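Local coordinates for protein 6-phosphogluconate dehydratase (Shewanella oneidensis, PDB 2GP4) that catalyses the dehydration of 6-phosphogluconate to 2-dehydro-3-deoxy-6-phosphogluconate, a step of the Entner-Doudoroff pathway, and is seen here without its iron-sulfur cluster, at residues N475-L480 against H508-L513; D489-V494 against A525-G530. All coordinates share one frame; numbering follows the deposited sequence.

Contact 1: residues N475-L480 against H508-L513; sequences NKLDAL and HKLTPL
Residues 475-480 and 508-513, each leading into a helix, lie with the CA atoms of Leu477 and Leu510 7.7 Å apart, so that side chains bridge the gap. Leu477 carries the apolar part. Its CG is anti to the backbone N (chi1 -172°), which sends CD2 across to Leu510 CD1 at 3.8 Å, the two side chains meeting at about a right angle. The same CD2 also lies 4.3 Å from Leu513 CD1, so one methyl meets both leucines. The side chains of Leu513 and Asp478 are likewise roughly perpendicular, Leu513 CD1 lying 3.9 Å from Asp478 OD1, while OD2 forms a salt bridge with Lys482 one turn on. On the exposed side, the Lys509 chain bends at chi3 (82°) and brings NZ to Asn475 OD1 in the amide plane. At 2.5 Å this NZ to OD1 hydrogen bond is short, and its exact length is doubtful. Gln474 OE1 accepts from Lys509 N, a second tie between the two loops. Beneath, both Leu477 and Leu510 face strand 490-494. This is the layer of neighbouring helices over a parallel sheet found in successive beta-alpha-beta crossovers of an alpha/beta domain.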
loop_
_atom_site.group_PDB
_atom_site.type_symbol
_atom_site.label_atom_id
_atom_site.label_comp_id
_atom_site.label_asym_id
_atom_site.label_seq_id
_atom_site.Cartn_x
_atom_site.Cartn_y
_atom_site.Cartn_z
ATOM N N ASN A 475 -6.872 -5.982 -23.541
ATOM C CA ASN A 475 -6.517 -5.676 -24.922
ATOM C C ASN A 475 -7.702 -5.729 -25.891
ATOM O O ASN A 475 -7.650 -5.126 -26.961
ATOM C CB ASN A 475 -5.390 -6.591 -25.403
ATOM C CG ASN A 475 -4.122 -6.426 -24.591
ATOM O OD1 ASN A 475 -3.539 -5.343 -24.533
ATOM N ND2 ASN A 475 -3.688 -7.503 -23.958
ATOM N N LYS A 476 -8.760 -6.441 -25.503
ATOM C CA LYS A 476 -9.980 -6.565 -26.303
ATOM C C LYS A 476 -10.831 -5.290 -26.318
ATOM O O LYS A 476 -11.766 -5.174 -27.121
ATOM C CB LYS A 476 -10.835 -7.724 -25.783
ATOM C CG LYS A 476 -10.332 -9.101 -26.152
ATOM C CD LYS A 476 -11.250 -10.164 -25.584
ATOM C CE LYS A 476 -10.987 -11.524 -26.214
ATOM N NZ LYS A 476 -9.798 -12.194 -25.641
ATOM N N LEU A 477 -10.500 -4.343 -25.440
ATOM C CA LEU A 477 -11.308 -3.145 -25.233
ATOM C C LEU A 477 -11.268 -2.157 -26.400
ATOM O O LEU A 477 -12.294 -1.568 -26.751
ATOM C CB LEU A 477 -10.903 -2.438 -23.930
ATOM C CG LEU A 477 -11.790 -1.263 -23.496
ATOM C CD1 LEU A 477 -13.151 -1.770 -23.022
ATOM C CD2 LEU A 477 -11.114 -0.415 -22.424
ATOM N N ASP A 478 -10.085 -1.974 -26.984
ATOM C CA ASP A 478 -9.876 -0.978 -28.041
ATOM C C ASP A 478 -10.712 -1.240 -29.307
ATOM O O ASP A 478 -11.285 -0.310 -29.880
ATOM C CB ASP A 478 -8.386 -0.866 -28.389
ATOM C CG ASP A 478 -8.078 0.333 -29.277
ATOM O OD1 ASP A 478 -8.448 1.474 -28.903
ATOM O OD2 ASP A 478 -7.457 0.130 -30.347
ATOM N N ALA A 479 -10.784 -2.500 -29.728
ATOM C CA ALA A 479 -11.565 -2.880 -30.908
ATOM C C ALA A 479 -13.066 -2.638 -30.699
ATOM O O ALA A 479 -13.790 -2.263 -31.629
ATOM C CB ALA A 479 -11.302 -4.333 -31.270
ATOM N N LEU A 480 -13.509 -2.858 -29.465
ATOM C CA LEU A 480 -14.888 -2.658 -29.054
ATOM C C LEU A 480 -15.202 -1.163 -29.056
ATOM O O LEU A 480 -16.272 -0.742 -29.506
ATOM C CB LEU A 480 -15.068 -3.250 -27.655
ATOM C CG LEU A 480 -16.354 -3.918 -27.165
ATOM C CD1 LEU A 480 -17.034 -4.779 -28.220
ATOM C CD2 LEU A 480 -16.002 -4.757 -25.947
ATOM N N HIS A 508 -3.388 -0.839 -17.299
ATOM C CA HIS A 508 -3.201 0.575 -17.613
ATOM C C HIS A 508 -4.002 1.046 -18.823
ATOM O O HIS A 508 -4.105 2.244 -19.059
ATOM C CB HIS A 508 -1.713 0.891 -17.806
ATOM C CG HIS A 508 -0.876 0.604 -16.598
ATOM N ND1 HIS A 508 -0.914 1.387 -15.464
ATOM C CD2 HIS A 508 0.012 -0.388 -16.343
ATOM C CE1 HIS A 508 -0.079 0.893 -14.565
ATOM N NE2 HIS A 508 0.495 -0.183 -15.073
ATOM N N LYS A 509 -4.573 0.108 -19.574
ATOM C CA LYS A 509 -5.263 0.434 -20.825
ATOM C C LYS A 509 -6.767 0.708 -20.672
ATOM O O LYS A 509 -7.466 0.910 -21.666
ATOM C CB LYS A 509 -5.030 -0.678 -21.859
ATOM C CG LYS A 509 -3.599 -0.734 -22.394
ATOM C CD LYS A 509 -3.313 -2.026 -23.152
ATOM C CE LYS A 509 -3.815 -1.968 -24.583
ATOM N NZ LYS A 509 -3.173 -3.031 -25.414
ATOM N N LEU A 510 -7.248 0.735 -19.430
ATOM C CA LEU A 510 -8.686 0.805 -19.145
ATOM C C LEU A 510 -9.224 2.215 -18.916
ATOM O O LEU A 510 -10.200 2.626 -19.556
ATOM C CB LEU A 510 -9.029 -0.086 -17.945
ATOM C CG LEU A 510 -9.625 -1.477 -18.185
ATOM C CD1 LEU A 510 -9.233 -2.078 -19.531
ATOM C CD2 LEU A 510 -9.273 -2.425 -17.040
ATOM N N THR A 511 -8.581 2.943 -18.005
ATOM C CA THR A 511 -9.048 4.267 -17.565
ATOM C C THR A 511 -9.112 5.369 -18.643
ATOM O O THR A 511 -10.048 6.174 -18.623
ATOM C CB THR A 511 -8.257 4.780 -16.331
ATOM O OG1 THR A 511 -6.865 4.865 -16.655
ATOM C CG2 THR A 511 -8.444 3.845 -15.134
ATOM N N PRO A 512 -8.123 5.429 -19.568
ATOM C CA PRO A 512 -8.120 6.534 -20.536
ATOM C C PRO A 512 -9.346 6.571 -21.452
ATOM O O PRO A 512 -9.950 7.631 -21.623
ATOM C CB PRO A 512 -6.850 6.282 -21.370
ATOM C CG PRO A 512 -6.004 5.378 -20.530
ATOM C CD PRO A 512 -6.970 4.529 -19.774
ATOM N N LEU A 513 -9.703 5.429 -22.034
ATOM C CA LEU A 513 -10.826 5.361 -22.968
ATOM C C LEU A 513 -12.161 5.600 -22.263
ATOM O O LEU A 513 -13.006 6.355 -22.755
ATOM C CB LEU A 513 -10.840 4.025 -23.727
ATOM C CG LEU A 513 -9.599 3.606 -24.542
ATOM C CD1 LEU A 513 -9.927 2.416 -25.444
ATOM C CD2 LEU A 513 -9.013 4.754 -25.366
#

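Contact 2: residues D489-V494 against A525-G530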
loop_
_atom_site.group_PDB
_atom_site.type_symbol
_atom_site.label_atom_id
_atom_site.label_comp_id
_atom_site.label_asym_id
_atom_site.label_seq_id
_atom_site.Cartn_x
_atom_site.Cartn_y
_atom_site.Cartn_z
ATOM N N ASP A 489 -24.178 4.465 -22.366
ATOM C CA ASP A 489 -24.078 4.107 -20.957
ATOM C C ASP A 489 -23.794 2.610 -20.856
ATOM O O ASP A 489 -24.484 1.802 -21.485
ATOM C CB ASP A 489 -25.374 4.444 -20.213
ATOM C CG ASP A 489 -25.707 5.930 -20.236
ATOM O OD1 ASP A 489 -24.944 6.730 -20.818
ATOM O OD2 ASP A 489 -26.751 6.297 -19.669
ATOM N N CYS A 490 -22.770 2.245 -20.086
ATOM C CA CYS A 490 -22.390 0.841 -19.919
ATOM C C CYS A 490 -21.468 0.644 -18.718
ATOM O O CYS A 490 -20.781 1.570 -18.289
ATOM C CB CYS A 490 -21.708 0.304 -21.186
ATOM S SG CYS A 490 -20.274 1.272 -21.713
ATOM N N VAL A 491 -21.467 -0.565 -18.170
ATOM C CA VAL A 491 -20.449 -0.954 -17.206
ATOM C C VAL A 491 -19.514 -1.940 -17.900
ATOM O O VAL A 491 -19.927 -3.039 -18.267
ATOM C CB VAL A 491 -21.068 -1.557 -15.914
ATOM C CG1 VAL A 491 -19.976 -2.019 -14.947
ATOM C CG2 VAL A 491 -21.983 -0.546 -15.234
ATOM N N VAL A 492 -18.268 -1.527 -18.117
ATOM C CA VAL A 492 -17.257 -2.397 -18.727
ATOM C C VAL A 492 -16.702 -3.387 -17.688
ATOM O O VAL A 492 -16.045 -2.993 -16.714
ATOM C CB VAL A 492 -16.111 -1.581 -19.368
ATOM C CG1 VAL A 492 -15.041 -2.503 -19.956
ATOM C CG2 VAL A 492 -16.653 -0.643 -20.443
ATOM N N VAL A 493 -16.995 -4.668 -17.903
ATOM C CA VAL A 493 -16.573 -5.741 -17.012
ATOM C C VAL A 493 -15.342 -6.420 -17.589
ATOM O O VAL A 493 -15.376 -6.953 -18.702
ATOM C CB VAL A 493 -17.696 -6.798 -16.826
ATOM C CG1 VAL A 493 -17.192 -8.017 -16.032
ATOM C CG2 VAL A 493 -18.931 -6.173 -16.166
ATOM N N VAL A 494 -14.256 -6.392 -16.823
ATOM C CA VAL A 494 -13.009 -7.025 -17.217
ATOM C C VAL A 494 -12.707 -8.165 -16.246
ATOM O O VAL A 494 -12.359 -7.938 -15.086
ATOM C CB VAL A 494 -11.841 -6.020 -17.236
ATOM C CG1 VAL A 494 -10.604 -6.658 -17.849
ATOM C CG2 VAL A 494 -12.228 -4.743 -18.001
ATOM N N ALA A 525 -18.860 2.917 -16.038
ATOM C CA ALA A 525 -18.125 2.417 -14.879
ATOM C C ALA A 525 -17.306 1.188 -15.228
ATOM O O ALA A 525 -17.583 0.504 -16.218
ATOM C CB ALA A 525 -19.065 2.117 -13.730
ATOM N N LEU A 526 -16.282 0.937 -14.415
ATOM C CA LEU A 526 -15.435 -0.236 -14.537
ATOM C C LEU A 526 -15.728 -1.214 -13.421
ATOM O O LEU A 526 -15.956 -0.816 -12.285
ATOM C CB LEU A 526 -13.959 0.144 -14.442
ATOM C CG LEU A 526 -13.124 0.482 -15.674
ATOM C CD1 LEU A 526 -13.400 -0.483 -16.826
ATOM C CD2 LEU A 526 -13.341 1.912 -16.084
HETATM N N MSE A 527 -15.705 -2.499 -13.757
HETATM C CA MSE A 527 -15.744 -3.553 -12.764
HETATM C C MSE A 527 -14.744 -4.633 -13.151
HETATM O O MSE A 527 -14.819 -5.196 -14.240
HETATM C CB MSE A 527 -17.150 -4.134 -12.632
HETATM C CG MSE A 527 -17.330 -5.003 -11.394
HETATM SE SE MSE A 527 -19.089 -5.832 -11.353
HETATM C CE MSE A 527 -20.103 -4.220 -11.715
ATOM N N THR A 528 -13.797 -4.905 -12.259
ATOM C CA THR A 528 -12.798 -5.939 -12.517
ATOM C C THR A 528 -12.427 -6.709 -11.254
ATOM O O THR A 528 -12.505 -6.180 -10.140
ATOM C CB THR A 528 -11.525 -5.365 -13.222
ATOM O OG1 THR A 528 -10.659 -6.439 -13.609
ATOM C CG2 THR A 528 -10.768 -4.385 -12.317
ATOM N N ASP A 529 -12.044 -7.968 -11.439
ATOM C CA ASP A 529 -11.493 -8.769 -10.345
ATOM C C ASP A 529 -10.008 -8.478 -10.178
ATOM O O ASP A 529 -9.352 -8.999 -9.270
ATOM C CB ASP A 529 -11.756 -10.268 -10.547
ATOM C CG ASP A 529 -11.451 -10.753 -11.959
ATOM O OD1 ASP A 529 -10.765 -10.044 -12.733
ATOM O OD2 ASP A 529 -11.900 -11.875 -12.290
ATOM N N GLY A 530 -9.497 -7.623 -11.061
ATOM C CA GLY A 530 -8.123 -7.158 -11.004
ATOM C C GLY A 530 -7.997 -5.745 -10.466
ATOM O O GLY A 530 -8.749 -5.336 -9.583
#
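Strand 490-494 pairs with 525-528 from Val491 beside Ala525 to Val494 beside Thr528, two neighbouring parallel strands of a mixed sheet, joined by a beta-alpha-beta crossover through helix 511-519. Their directions differ by 24°, the usual sheet twist. Val492 sits in the centre: its N donates to Ala525 O at 2.9 Å, and its O accepts from Met527 N at 3.0 Å. Val494 N continues the pattern to Met527 O. At the other end Ala525 N reaches Cys490 O over a longer 3.3 Å.

Bumps and hollows differ on the two faces. On that of Val491, Val493, Ala525 and Met527, small Ala525 presents only CB to Val491 CG2, whereas Met527, a selenomethionine, is long. Its chain is extended up to SE and then bends at chi3 (-49°), bringing CE back diagonally. Val491 CG1 fills the hollow this leaves, between Ala525 O at 3.7 Å and Met527 CE at 3.9 Å. Ile564 of strand 563-567 covers Val491, Val493 and Met527. On the other face Leu526 and Val492 run alongside each other in the same direction, and Leu526 CD1 settles against Val492 CB and 3.6 Å from Val492 O. Past the strand, Asp529 turns to the loop after Val494, its OD1 accepting from Gln497 N and its OD2 from Gly496 N. Thr528 OG1 donates to Val494 O at 2.7 Å and, closing an ST turn, accepts from Gly530 N at 3.0 Å.

How the contacts relate
Contact 1 is the helix layer and contact 2 the sheet beneath it, their centres about 11 Å apart. The chain alternates between them: helix 477-482 leads into strand 490-494, and helix 511-519 into strand 524-528, so two successive beta-alpha-beta crossovers share strand 490-494. The interface is apolar. Leu477 CD1 meets Val492 CG1 at 3.7 Å, Leu510 CD2 lies 3.9 Å from Val494 CG2, and Leu510 CG lies 4.1 Å from Leu526 CD1. Leu510 thus straddles both strands of contact 2, while Leu477 settles on the first. Both contacts belong to the C-terminal family region; the cluster is absent from this structure, and what joins the two contacts is apolar packing.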